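Long-range contacts in branched-chain phosphotransacylase (Enterococcus faecalis, PDB 1YCO), which probably transfers acyl groups, as in the phosphate acetyltransferase and butyryltransferase family to which it belongs: residues K97-H102 with L130-E135; L115-A120 with I215-T220; M121-T126 with P219-G224; V168-V173 with F186-L191. One frame throughout, in Å; residues are numbered along the deposited sequence.

Contact 1: K97-H102 with L130-E135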
loop_
_atom_site.group_PDB
_atom_site.type_symbol
_atom_site.label_atom_id
_atom_site.label_comp_id
_atom_site.label_asym_id
_atom_site.label_seq_id
_atom_site.Cartn_x
_atom_site.Cartn_y
_atom_site.Cartn_z
ATOM N N LYS A 97 -18.260 -21.220 4.646
ATOM C CA LYS A 97 -18.277 -19.955 5.378
ATOM C C LYS A 97 -19.083 -18.991 4.530
ATOM O O LYS A 97 -19.055 -19.078 3.301
ATOM C CB LYS A 97 -16.859 -19.408 5.568
ATOM C CG LYS A 97 -16.014 -20.208 6.528
ATOM C CD LYS A 97 -16.652 -20.214 7.886
ATOM C CE LYS A 97 -15.829 -20.979 8.882
ATOM N NZ LYS A 97 -16.505 -20.914 10.222
ATOM N N PRO A 98 -19.811 -18.063 5.170
ATOM C CA PRO A 98 -20.635 -17.074 4.465
ATOM C C PRO A 98 -19.992 -16.572 3.169
ATOM O O PRO A 98 -20.654 -16.469 2.132
ATOM C CB PRO A 98 -20.800 -15.969 5.504
ATOM C CG PRO A 98 -20.875 -16.741 6.775
ATOM C CD PRO A 98 -19.802 -17.802 6.622
ATOM N N ILE A 99 -18.698 -16.269 3.228
ATOM C CA ILE A 99 -17.981 -15.787 2.050
ATOM C C ILE A 99 -16.525 -16.256 2.036
ATOM O O ILE A 99 -15.986 -16.667 3.060
ATOM C CB ILE A 99 -17.947 -14.247 1.983
ATOM C CG1 ILE A 99 -16.897 -13.719 2.951
ATOM C CG2 ILE A 99 -19.312 -13.658 2.329
ATOM C CD1 ILE A 99 -15.888 -12.799 2.298
ATOM N N LEU A 100 -15.898 -16.190 0.866
ATOM C CA LEU A 100 -14.499 -16.561 0.729
ATOM C C LEU A 100 -13.675 -15.275 0.823
ATOM O O LEU A 100 -14.122 -14.207 0.406
ATOM C CB LEU A 100 -14.237 -17.225 -0.629
ATOM C CG LEU A 100 -14.893 -18.586 -0.939
ATOM C CD1 LEU A 100 -14.557 -19.006 -2.367
ATOM C CD2 LEU A 100 -14.409 -19.636 0.052
ATOM N N SER A 101 -12.477 -15.384 1.372
ATOM C CA SER A 101 -11.605 -14.241 1.494
ATOM C C SER A 101 -10.169 -14.725 1.343
ATOM O O SER A 101 -9.913 -15.925 1.287
ATOM C CB SER A 101 -11.783 -13.559 2.867
ATOM O OG SER A 101 -11.381 -14.397 3.949
ATOM N N HIS A 102 -9.234 -13.793 1.262
ATOM C CA HIS A 102 -7.851 -14.186 1.172
ATOM C C HIS A 102 -7.193 -13.618 2.405
ATOM O O HIS A 102 -7.476 -12.491 2.827
ATOM C CB HIS A 102 -7.198 -13.645 -0.093
ATOM C CG HIS A 102 -5.763 -14.046 -0.250
ATOM N ND1 HIS A 102 -4.752 -13.496 0.510
ATOM C CD2 HIS A 102 -5.172 -14.955 -1.063
ATOM C CE1 HIS A 102 -3.599 -14.050 0.173
ATOM N NE2 HIS A 102 -3.827 -14.939 -0.779
ATOM N N LEU A 130 -17.020 -6.860 4.879
ATOM C CA LEU A 130 -15.871 -6.585 5.726
ATOM C C LEU A 130 -16.069 -7.352 7.026
ATOM O O LEU A 130 -15.128 -7.946 7.543
ATOM C CB LEU A 130 -15.750 -5.073 5.982
ATOM C CG LEU A 130 -14.370 -4.425 6.190
ATOM C CD1 LEU A 130 -13.790 -4.867 7.499
ATOM C CD2 LEU A 130 -13.435 -4.762 5.033
ATOM N N ILE A 131 -17.303 -7.359 7.531
ATOM C CA ILE A 131 -17.621 -8.083 8.761
ATOM C C ILE A 131 -17.236 -9.563 8.626
ATOM O O ILE A 131 -16.633 -10.132 9.533
ATOM C CB ILE A 131 -19.128 -7.950 9.112
ATOM C CG1 ILE A 131 -19.396 -6.545 9.665
ATOM C CG2 ILE A 131 -19.542 -9.016 10.122
ATOM C CD1 ILE A 131 -20.853 -6.259 9.978
ATOM N N GLU A 132 -17.566 -10.169 7.487
ATOM C CA GLU A 132 -17.229 -11.564 7.247
ATOM C C GLU A 132 -15.721 -11.751 7.044
ATOM O O GLU A 132 -15.179 -12.794 7.405
ATOM C CB GLU A 132 -17.978 -12.106 6.019
ATOM C CG GLU A 132 -19.470 -12.418 6.239
ATOM C CD GLU A 132 -19.722 -13.251 7.491
ATOM O OE1 GLU A 132 -19.011 -14.258 7.699
ATOM O OE2 GLU A 132 -20.638 -12.897 8.264
ATOM N N ILE A 133 -15.055 -10.755 6.451
ATOM C CA ILE A 133 -13.603 -10.815 6.231
ATOM C C ILE A 133 -12.885 -10.873 7.579
ATOM O O ILE A 133 -11.907 -11.602 7.738
ATOM C CB ILE A 133 -13.088 -9.586 5.445
ATOM C CG1 ILE A 133 -13.586 -9.654 4.005
ATOM C CG2 ILE A 133 -11.568 -9.533 5.455
ATOM C CD1 ILE A 133 -13.361 -8.367 3.233
ATOM N N VAL A 134 -13.392 -10.106 8.537
ATOM C CA VAL A 134 -12.830 -10.071 9.875
ATOM C C VAL A 134 -13.032 -11.453 10.508
ATOM O O VAL A 134 -12.082 -12.067 10.986
ATOM C CB VAL A 134 -13.512 -8.970 10.729
ATOM C CG1 VAL A 134 -13.037 -9.038 12.167
ATOM C CG2 VAL A 134 -13.195 -7.598 10.143
ATOM N N GLU A 135 -14.261 -11.953 10.475
ATOM C CA GLU A 135 -14.559 -13.262 11.029
ATOM C C GLU A 135 -13.614 -14.340 10.482
ATOM O O GLU A 135 -13.025 -15.096 11.254
ATOM C CB GLU A 135 -16.010 -13.627 10.726
ATOM C CG GLU A 135 -16.999 -12.635 11.294
ATOM C CD GLU A 135 -17.041 -12.654 12.809
ATOM O OE1 GLU A 135 -15.964 -12.603 13.443
ATOM O OE2 GLU A 135 -18.159 -12.715 13.368
HETATM O O HOH W 1 -17.372 -15.478 5.842
HETATM O O HOH W 2 -10.341 -12.657 6.088
#
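Glu132, on the helix 127-143, reaches across to the chain that leads into strand 101-107, and its side chain is the largest single contributor to this contact. Its CB packs on CG1 of Ile99, 3.6 Å away. Next comes CG, anti to the carbonyl carbon (chi1 -76°), lying 3.9 Å from Pro98 CB and a little farther from Ile99 CG2. A bend at chi2 (-49°) then carries CD over to the pyrrolidine, 3.5 Å from Pro98 CB, with the two side chains at about a right angle. At the tip, OE1 stands 3.2 Å from Pro98 CG and also accepts from a water, which in turn takes the N-H of Ile99 at 3.0 Å from Ile99 N. Deeper in, Ile99 CD1 meets Ile133 CG1 at 4.3 Å, and Ser101 CB comes up to that same CG1. A second water joins Ser101 OG to the carbonyl oxygen of Ile133. Asn136, farther along the helix, adds a direct grip through ND2 on Ser101 OG and Ile99 O. The chemistry is thus mixed: aliphatic carbon fills the middle, while the polar links between 97-102 and 130-135 run through water, so the carboxylate rests against a proline ring yet keeps a hydrated oxygen.

Contact 2: L115-A120 with I215-T220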
loop_
_atom_site.group_PDB
_atom_site.type_symbol
_atom_site.label_atom_id
_atom_site.label_comp_id
_atom_site.label_asym_id
_atom_site.label_seq_id
_atom_site.Cartn_x
_atom_site.Cartn_y
_atom_site.Cartn_z
ATOM N N LEU A 115 -1.343 -10.901 10.445
ATOM C CA LEU A 115 -2.113 -11.348 9.312
ATOM C C LEU A 115 -2.608 -10.118 8.555
ATOM O O LEU A 115 -2.876 -9.070 9.144
ATOM C CB LEU A 115 -3.284 -12.218 9.781
ATOM C CG LEU A 115 -2.941 -13.421 10.683
ATOM C CD1 LEU A 115 -4.218 -14.245 10.927
ATOM C CD2 LEU A 115 -1.892 -14.309 10.022
ATOM N N LEU A 116 -2.668 -10.251 7.239
ATOM C CA LEU A 116 -3.137 -9.199 6.360
ATOM C C LEU A 116 -4.302 -9.797 5.595
ATOM O O LEU A 116 -4.199 -10.905 5.061
ATOM C CB LEU A 116 -2.042 -8.791 5.373
ATOM C CG LEU A 116 -2.423 -7.768 4.287
ATOM C CD1 LEU A 116 -2.926 -6.478 4.906
ATOM C CD2 LEU A 116 -1.206 -7.503 3.414
ATOM N N THR A 117 -5.417 -9.092 5.529
ATOM C CA THR A 117 -6.489 -9.702 4.804
ATOM C C THR A 117 -7.280 -8.951 3.782
ATOM O O THR A 117 -7.723 -7.803 3.933
ATOM C CB THR A 117 -7.479 -10.441 5.736
ATOM O OG1 THR A 117 -8.584 -10.894 4.955
ATOM C CG2 THR A 117 -7.967 -9.550 6.838
ATOM N N ASP A 118 -7.405 -9.716 2.714
ATOM C CA ASP A 118 -8.104 -9.453 1.501
ATOM C C ASP A 118 -7.520 -8.544 0.461
ATOM O O ASP A 118 -8.022 -7.464 0.203
ATOM C CB ASP A 118 -9.545 -9.117 1.795
ATOM C CG ASP A 118 -10.485 -10.006 1.002
ATOM O OD1 ASP A 118 -11.719 -9.814 1.109
ATOM O OD2 ASP A 118 -9.965 -10.887 0.265
ATOM N N CYS A 119 -6.474 -9.056 -0.177
ATOM C CA CYS A 119 -5.801 -8.359 -1.252
ATOM C C CYS A 119 -5.836 -9.201 -2.532
ATOM O O CYS A 119 -4.925 -9.114 -3.361
ATOM C CB CYS A 119 -4.371 -8.073 -0.845
ATOM S SG CYS A 119 -3.606 -9.385 0.105
ATOM N N ALA A 120 -6.889 -10.013 -2.684
ATOM C CA ALA A 120 -7.060 -10.876 -3.860
ATOM C C ALA A 120 -8.500 -11.286 -4.187
ATOM O O ALA A 120 -8.834 -11.486 -5.357
ATOM C CB ALA A 120 -6.207 -12.139 -3.710
ATOM N N ILE A 215 -3.869 -8.626 13.262
ATOM C CA ILE A 215 -4.459 -8.748 11.953
ATOM C C ILE A 215 -4.744 -7.361 11.418
ATOM O O ILE A 215 -5.295 -6.502 12.117
ATOM C CB ILE A 215 -5.798 -9.502 12.005
ATOM C CG1 ILE A 215 -5.588 -10.899 12.580
ATOM C CG2 ILE A 215 -6.422 -9.554 10.601
ATOM C CD1 ILE A 215 -6.863 -11.672 12.786
ATOM N N LEU A 216 -4.378 -7.140 10.167
ATOM C CA LEU A 216 -4.641 -5.859 9.547
ATOM C C LEU A 216 -5.721 -6.134 8.511
ATOM O O LEU A 216 -5.644 -7.115 7.786
ATOM C CB LEU A 216 -3.379 -5.323 8.875
ATOM C CG LEU A 216 -2.110 -5.122 9.719
ATOM C CD1 LEU A 216 -0.974 -4.609 8.828
ATOM C CD2 LEU A 216 -2.381 -4.134 10.850
ATOM N N VAL A 217 -6.742 -5.285 8.485
ATOM C CA VAL A 217 -7.844 -5.391 7.536
ATOM C C VAL A 217 -7.890 -4.111 6.676
ATOM O O VAL A 217 -8.087 -3.001 7.186
ATOM C CB VAL A 217 -9.209 -5.563 8.260
ATOM C CG1 VAL A 217 -10.333 -5.753 7.245
ATOM C CG2 VAL A 217 -9.154 -6.743 9.195
ATOM N N VAL A 218 -7.693 -4.283 5.371
ATOM C CA VAL A 218 -7.697 -3.181 4.414
ATOM C C VAL A 218 -9.086 -2.948 3.842
ATOM O O VAL A 218 -9.951 -3.804 3.936
ATOM C CB VAL A 218 -6.733 -3.448 3.250
ATOM C CG1 VAL A 218 -5.308 -3.566 3.786
ATOM C CG2 VAL A 218 -7.148 -4.725 2.531
ATOM N N PRO A 219 -9.308 -1.772 3.232
ATOM C CA PRO A 219 -10.607 -1.413 2.638
ATOM C C PRO A 219 -10.822 -2.005 1.252
ATOM O O PRO A 219 -11.941 -2.352 0.880
ATOM C CB PRO A 219 -10.548 0.121 2.543
ATOM C CG PRO A 219 -9.394 0.528 3.379
ATOM C CD PRO A 219 -8.412 -0.600 3.251
ATOM N N THR A 220 -9.738 -2.106 0.493
ATOM C CA THR A 220 -9.827 -2.583 -0.870
ATOM C C THR A 220 -8.636 -3.446 -1.274
ATOM O O THR A 220 -7.568 -3.389 -0.656
ATOM C CB THR A 220 -9.908 -1.387 -1.838
ATOM O OG1 THR A 220 -8.670 -0.665 -1.812
ATOM C CG2 THR A 220 -11.031 -0.447 -1.428
HETATM O O HOH W 3 -10.449 -6.127 2.635
#
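Leu115 and Ile215 meet at a slant on one face of the sheet, Leu115 CB lying 3.9 Å from Ile215 CG1, and the CD1 methyls of the two also touch. Farther along this face, Thr117 turns its methyl, not its hydroxyl, to the neighbouring strand: with OG1 anti to the backbone N (chi1 174°), CG2 lies beside Val217 CG2 at 3.9 Å, the two side chains pointing the same way. On the other face, Leu116 CD1 reaches past Leu216 to Val218 CG1, also 3.9 Å away, and meets that side chain at about a right angle. Between the faces runs the parallel ladder. Leu115 O accepts from Leu216 N at 2.7 Å, and Thr117 N donates to Leu216 O at 3.0 Å, almost in line with the carbonyl (C=O...N 168°). Past Thr117 the strands part, and Val218 CG2 fills in against Thr117 O at 3.4 Å. There a water bonds to Val218 O at 2.7 Å and only weakly to Thr117 O. The hydroxyl of Thr117 is bonded to His102 O, and Asp118 OD1 to Asn122 ND2. Helix 127-143 covers the Leu115-Thr117 face through Ala141 and Ile133, helix 221-234 meets Leu116 through Leu227, and strands 101-107 and 150-154 flank the pair within the mixed sheet.

Contact 3: M121-T126 with P219-G224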
loop_
_atom_site.group_PDB
_atom_site.type_symbol
_atom_site.label_atom_id
_atom_site.label_comp_id
_atom_site.label_asym_id
_atom_site.label_seq_id
_atom_site.Cartn_x
_atom_site.Cartn_y
_atom_site.Cartn_z
ATOM N N MET A 121 -9.353 -11.411 -3.173
ATOM C CA MET A 121 -10.732 -11.843 -3.397
ATOM C C MET A 121 -11.795 -10.744 -3.519
ATOM O O MET A 121 -12.354 -10.525 -4.593
ATOM C CB MET A 121 -11.177 -12.816 -2.295
ATOM C CG MET A 121 -10.509 -14.189 -2.303
ATOM S SD MET A 121 -10.850 -15.204 -3.791
ATOM C CE MET A 121 -12.532 -15.702 -3.480
ATOM N N ASN A 122 -12.085 -10.067 -2.415
ATOM C CA ASN A 122 -13.104 -9.034 -2.410
ATOM C C ASN A 122 -12.576 -7.663 -2.799
ATOM O O ASN A 122 -11.855 -7.029 -2.043
ATOM C CB ASN A 122 -13.761 -9.020 -1.028
ATOM C CG ASN A 122 -14.336 -10.391 -0.655
ATOM O OD1 ASN A 122 -15.441 -10.745 -1.066
ATOM N ND2 ASN A 122 -13.567 -11.180 0.093
ATOM N N ILE A 123 -12.962 -7.205 -3.985
ATOM C CA ILE A 123 -12.513 -5.922 -4.508
ATOM C C ILE A 123 -12.687 -4.700 -3.617
ATOM O O ILE A 123 -11.719 -4.002 -3.309
ATOM C CB ILE A 123 -13.183 -5.612 -5.838
ATOM C CG1 ILE A 123 -12.865 -6.724 -6.838
ATOM C CG2 ILE A 123 -12.683 -4.238 -6.368
ATOM C CD1 ILE A 123 -13.646 -6.608 -8.143
ATOM N N ALA A 124 -13.920 -4.433 -3.221
ATOM C CA ALA A 124 -14.207 -3.267 -2.397
ATOM C C ALA A 124 -15.353 -3.594 -1.451
ATOM O O ALA A 124 -16.446 -3.049 -1.561
ATOM C CB ALA A 124 -14.573 -2.087 -3.288
ATOM N N PRO A 125 -15.097 -4.488 -0.487
ATOM C CA PRO A 125 -16.054 -4.952 0.521
ATOM C C PRO A 125 -16.984 -3.899 1.130
ATOM O O PRO A 125 -16.567 -2.775 1.433
ATOM C CB PRO A 125 -15.154 -5.586 1.576
ATOM C CG PRO A 125 -13.990 -6.080 0.781
ATOM C CD PRO A 125 -13.732 -4.945 -0.160
ATOM N N THR A 126 -18.244 -4.287 1.298
ATOM C CA THR A 126 -19.262 -3.452 1.931
ATOM C C THR A 126 -19.147 -3.768 3.419
ATOM O O THR A 126 -18.339 -4.597 3.820
ATOM C CB THR A 126 -20.688 -3.858 1.515
ATOM O OG1 THR A 126 -20.888 -5.247 1.816
ATOM C CG2 THR A 126 -20.906 -3.623 0.033
ATOM N N PRO A 219 -9.308 -1.772 3.232
ATOM C CA PRO A 219 -10.607 -1.413 2.638
ATOM C C PRO A 219 -10.822 -2.005 1.252
ATOM O O PRO A 219 -11.941 -2.352 0.880
ATOM C CB PRO A 219 -10.548 0.121 2.543
ATOM C CG PRO A 219 -9.394 0.528 3.379
ATOM C CD PRO A 219 -8.412 -0.600 3.251
ATOM N N THR A 220 -9.738 -2.106 0.493
ATOM C CA THR A 220 -9.827 -2.583 -0.870
ATOM C C THR A 220 -8.636 -3.446 -1.274
ATOM O O THR A 220 -7.568 -3.389 -0.656
ATOM C CB THR A 220 -9.908 -1.387 -1.838
ATOM O OG1 THR A 220 -8.670 -0.665 -1.812
ATOM C CG2 THR A 220 -11.031 -0.447 -1.428
ATOM N N ILE A 221 -8.823 -4.232 -2.330
ATOM C CA ILE A 221 -7.755 -5.082 -2.822
ATOM C C ILE A 221 -6.513 -4.233 -3.166
ATOM O O ILE A 221 -5.393 -4.665 -2.924
ATOM C CB ILE A 221 -8.242 -5.940 -4.057
ATOM C CG1 ILE A 221 -9.093 -7.109 -3.561
ATOM C CG2 ILE A 221 -7.058 -6.509 -4.837
ATOM C CD1 ILE A 221 -9.551 -8.055 -4.653
ATOM N N ASP A 222 -6.710 -3.029 -3.700
ATOM C CA ASP A 222 -5.578 -2.165 -4.039
ATOM C C ASP A 222 -4.677 -1.871 -2.836
ATOM O O ASP A 222 -3.450 -1.949 -2.929
ATOM C CB ASP A 222 -6.061 -0.850 -4.652
ATOM C CG ASP A 222 -6.631 -1.044 -6.053
ATOM O OD1 ASP A 222 -5.900 -1.533 -6.942
ATOM O OD2 ASP A 222 -7.815 -0.721 -6.269
ATOM N N VAL A 223 -5.284 -1.555 -1.702
ATOM C CA VAL A 223 -4.514 -1.264 -0.512
ATOM C C VAL A 223 -3.740 -2.521 -0.071
ATOM O O VAL A 223 -2.518 -2.498 0.063
ATOM C CB VAL A 223 -5.453 -0.764 0.612
ATOM C CG1 VAL A 223 -4.678 -0.505 1.888
ATOM C CG2 VAL A 223 -6.161 0.508 0.154
ATOM N N GLY A 224 -4.450 -3.623 0.136
ATOM C CA GLY A 224 -3.799 -4.853 0.549
ATOM C C GLY A 224 -2.707 -5.349 -0.389
ATOM O O GLY A 224 -1.648 -5.812 0.055
HETATM O O HOH W 4 -9.889 -2.276 -5.099
HETATM O O HOH W 5 -14.686 -1.028 1.071
#
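Ile221 and Ile123 meet through both backbone and side chain, and the backbone bond comes first: Ile221 N, at the start of helix 221-234, donates to Ile123 O at 3.1 Å. The N-H points well at the oxygen (165°), although the donor sits tilted from the carbonyl plane. Thr220, the N-cap residue, adds a CA-H...O contact to that same oxygen, with CA 3.4 Å from Ile123 O. The loop carbonyl thereby binds an amide of the first turn, one that the helix itself does not use.

Water supplies the other polar links. One molecule donates to Ile123 O and to Asp222 OD2, giving that carbonyl a second hydrogen bond; another spans Pro125 O, at 2.6 Å, and Pro219 O. The other carboxylate oxygen, Asp222 OD1, bonds to Ala156 N and Ser166 OG of the second subunit.

Van der Waals packing centres on Ile221, whose CG1, anti to the carbonyl carbon (chi1 -78°), is laid over the Asn122 peptide, 3.2 Å from Asn122 O. Its CD1 continues along that peptide and ends in an apolar contact 4.2 Å from Ile123 CG1. Pro125 CD lies 3.3 Å from Pro219 O, and the methyls of Ala124 and Thr220 brush past each other.

Two loops that leave the carboxyl ends of adjacent parallel strands, 113-117 and 215-217, are thus tied together where each runs into its helix, with Thr126 and Thr220 as the N-caps. These are strand-to-helix loops at the carboxyl edge of the parallel part of an alpha/beta sheet, with the start of helix 221-234 forming part of the subunit interface.

Contact 4: V168-V173 with F186-L191; sequences VLAKEV and FGPLSL
Gly187 O is approached from the helix side by the hydroxyl of Thr174, a residue of helix 165-177. That hydroxyl lies within bonding reach of both Gly187 O and Ala170 O, but its single proton can serve them only in turn or shared. Next to this polar link, the contact proper is made by Ala170. Its methyl points at the strand and lands on the Gly187-Pro188 peptide, with CB 3.7 Å from Gly187 C and 3.5 Å from Pro188 N. The same methyl touches the pyrrolidine, where CB and Pro188 CG are 3.9 Å apart, so the small side chain lies over one side of both the peptide and the ring. That peptide is cis, and the strand turns a corner at the proline. The approach is close, with the CA atoms of Ala170 and Gly187 only 4.8 Å apart, a methyl on one side and no side chain on the other. Lys171 grazes the edge, its N 4.1 Å from Gly187 O, while the long side chain leads away. Leu153 of strand 150-154 also packs against Ala170, and the backbone of Phe186 and Leu189 is hydrogen-bonded to that strand. Strand 150-154, helix 165-177 and strand 184-189 form a beta-alpha-beta crossover at the edge of the mixed sheet, and this is where its helix lies down on its second strand.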
loop_
_atom_site.group_PDB
_atom_site.type_symbol
_atom_site.label_atom_id
_atom_site.label_comp_id
_atom_site.label_asym_id
_atom_site.label_seq_id
_atom_site.Cartn_x
_atom_site.Cartn_y
_atom_site.Cartn_z
ATOM N N VAL A 168 -15.267 5.790 7.432
ATOM C CA VAL A 168 -16.653 5.507 7.818
ATOM C C VAL A 168 -16.910 4.008 7.936
ATOM O O VAL A 168 -17.599 3.550 8.851
ATOM C CB VAL A 168 -17.642 6.106 6.776
ATOM C CG1 VAL A 168 -19.085 5.800 7.169
ATOM C CG2 VAL A 168 -17.429 7.607 6.682
ATOM N N LEU A 169 -16.366 3.245 6.999
ATOM C CA LEU A 169 -16.545 1.810 7.041
ATOM C C LEU A 169 -15.915 1.253 8.331
ATOM O O LEU A 169 -16.525 0.444 9.024
ATOM C CB LEU A 169 -15.916 1.173 5.798
ATOM C CG LEU A 169 -15.875 -0.366 5.727
ATOM C CD1 LEU A 169 -17.231 -0.961 6.070
ATOM C CD2 LEU A 169 -15.432 -0.781 4.332
ATOM N N ALA A 170 -14.706 1.708 8.656
ATOM C CA ALA A 170 -14.018 1.260 9.863
ATOM C C ALA A 170 -14.869 1.497 11.104
ATOM O O ALA A 170 -15.025 0.613 11.948
ATOM C CB ALA A 170 -12.680 1.982 10.016
ATOM N N LYS A 171 -15.405 2.703 11.220
ATOM C CA LYS A 171 -16.233 3.050 12.365
ATOM C C LYS A 171 -17.482 2.167 12.479
ATOM O O LYS A 171 -17.870 1.796 13.582
ATOM C CB LYS A 171 -16.648 4.525 12.296
ATOM C CG LYS A 171 -17.560 4.952 13.441
ATOM C CD LYS A 171 -18.023 6.402 13.306
ATOM C CE LYS A 171 -18.842 6.625 12.032
ATOM N NZ LYS A 171 -20.031 5.719 11.953
ATOM N N GLU A 172 -18.110 1.826 11.355
ATOM C CA GLU A 172 -19.309 0.994 11.417
ATOM C C GLU A 172 -19.019 -0.443 11.823
ATOM O O GLU A 172 -19.721 -1.015 12.653
ATOM C CB GLU A 172 -20.034 0.980 10.082
ATOM C CG GLU A 172 -20.497 2.325 9.607
ATOM C CD GLU A 172 -21.020 2.242 8.194
ATOM O OE1 GLU A 172 -20.385 1.528 7.387
ATOM O OE2 GLU A 172 -22.054 2.880 7.885
ATOM N N VAL A 173 -17.981 -1.024 11.233
ATOM C CA VAL A 173 -17.591 -2.398 11.524
ATOM C C VAL A 173 -17.131 -2.486 12.977
ATOM O O VAL A 173 -17.321 -3.500 13.648
ATOM C CB VAL A 173 -16.451 -2.842 10.570
ATOM C CG1 VAL A 173 -16.028 -4.279 10.861
ATOM C CG2 VAL A 173 -16.922 -2.717 9.122
ATOM N N PHE A 186 -10.849 -2.640 16.039
ATOM C CA PHE A 186 -10.895 -1.171 16.067
ATOM C C PHE A 186 -10.363 -0.449 14.823
ATOM O O PHE A 186 -9.364 -0.850 14.231
ATOM C CB PHE A 186 -10.129 -0.618 17.272
ATOM C CG PHE A 186 -10.215 0.883 17.395
ATOM C CD1 PHE A 186 -11.383 1.484 17.866
ATOM C CD2 PHE A 186 -9.170 1.694 16.987
ATOM C CE1 PHE A 186 -11.514 2.867 17.924
ATOM C CE2 PHE A 186 -9.291 3.079 17.042
ATOM C CZ PHE A 186 -10.473 3.662 17.513
ATOM N N GLY A 187 -11.029 0.646 14.480
ATOM C CA GLY A 187 -10.658 1.472 13.349
ATOM C C GLY A 187 -11.523 2.727 13.423
ATOM O O GLY A 187 -12.503 2.743 14.163
ATOM N N PRO A 188 -11.208 3.790 12.677
ATOM C CA PRO A 188 -10.086 3.919 11.744
ATOM C C PRO A 188 -8.714 3.951 12.430
ATOM O O PRO A 188 -8.541 4.567 13.477
ATOM C CB PRO A 188 -10.363 5.249 11.029
ATOM C CG PRO A 188 -11.771 5.582 11.346
ATOM C CD PRO A 188 -11.985 5.035 12.722
ATOM N N LEU A 189 -7.742 3.292 11.820
ATOM C CA LEU A 189 -6.389 3.285 12.342
ATOM C C LEU A 189 -5.471 3.342 11.139
ATOM O O LEU A 189 -5.748 2.733 10.107
ATOM C CB LEU A 189 -6.072 2.014 13.130
ATOM C CG LEU A 189 -6.091 2.015 14.653
ATOM C CD1 LEU A 189 -5.392 0.751 15.139
ATOM C CD2 LEU A 189 -5.370 3.250 15.216
ATOM N N SER A 190 -4.379 4.081 11.295
ATOM C CA SER A 190 -3.387 4.231 10.258
ATOM C C SER A 190 -2.389 3.099 10.425
ATOM O O SER A 190 -2.189 2.604 11.535
ATOM C CB SER A 190 -2.686 5.568 10.428
ATOM O OG SER A 190 -2.085 5.623 11.709
ATOM N N LEU A 191 -1.757 2.707 9.324
ATOM C CA LEU A 191 -0.772 1.624 9.319
ATOM C C LEU A 191 0.299 1.753 10.408
ATOM O O LEU A 191 0.604 0.790 11.101
ATOM C CB LEU A 191 -0.098 1.539 7.935
ATOM C CG LEU A 191 0.948 0.443 7.691
ATOM C CD1 LEU A 191 0.257 -0.907 7.589
ATOM C CD2 LEU A 191 1.729 0.730 6.403
#

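All four contacts gather around the mixed sheet. Contacts 2 and 3 are closest, with centres about 7 Å apart, sharing Pro219 and Thr220 where strand 215-217 passes into helix 221-234. Contact 1 lies about 11 Å from contact 2, and strands 101-107 and 113-117, neighbours in the sheet, join them; its segments alternate along the chain with those of contacts 2 and 3. Contact 4, about 17 Å from contact 1, is nested within the loops closed by contacts 2 and 3. Contacts 2 and 3 bring together parts of the chain more than 90 residues apart, while contact 4 is local to one beta-alpha-beta unit; all belong to one alpha/beta domain, which reaches the second subunit near contacts 3 and 4.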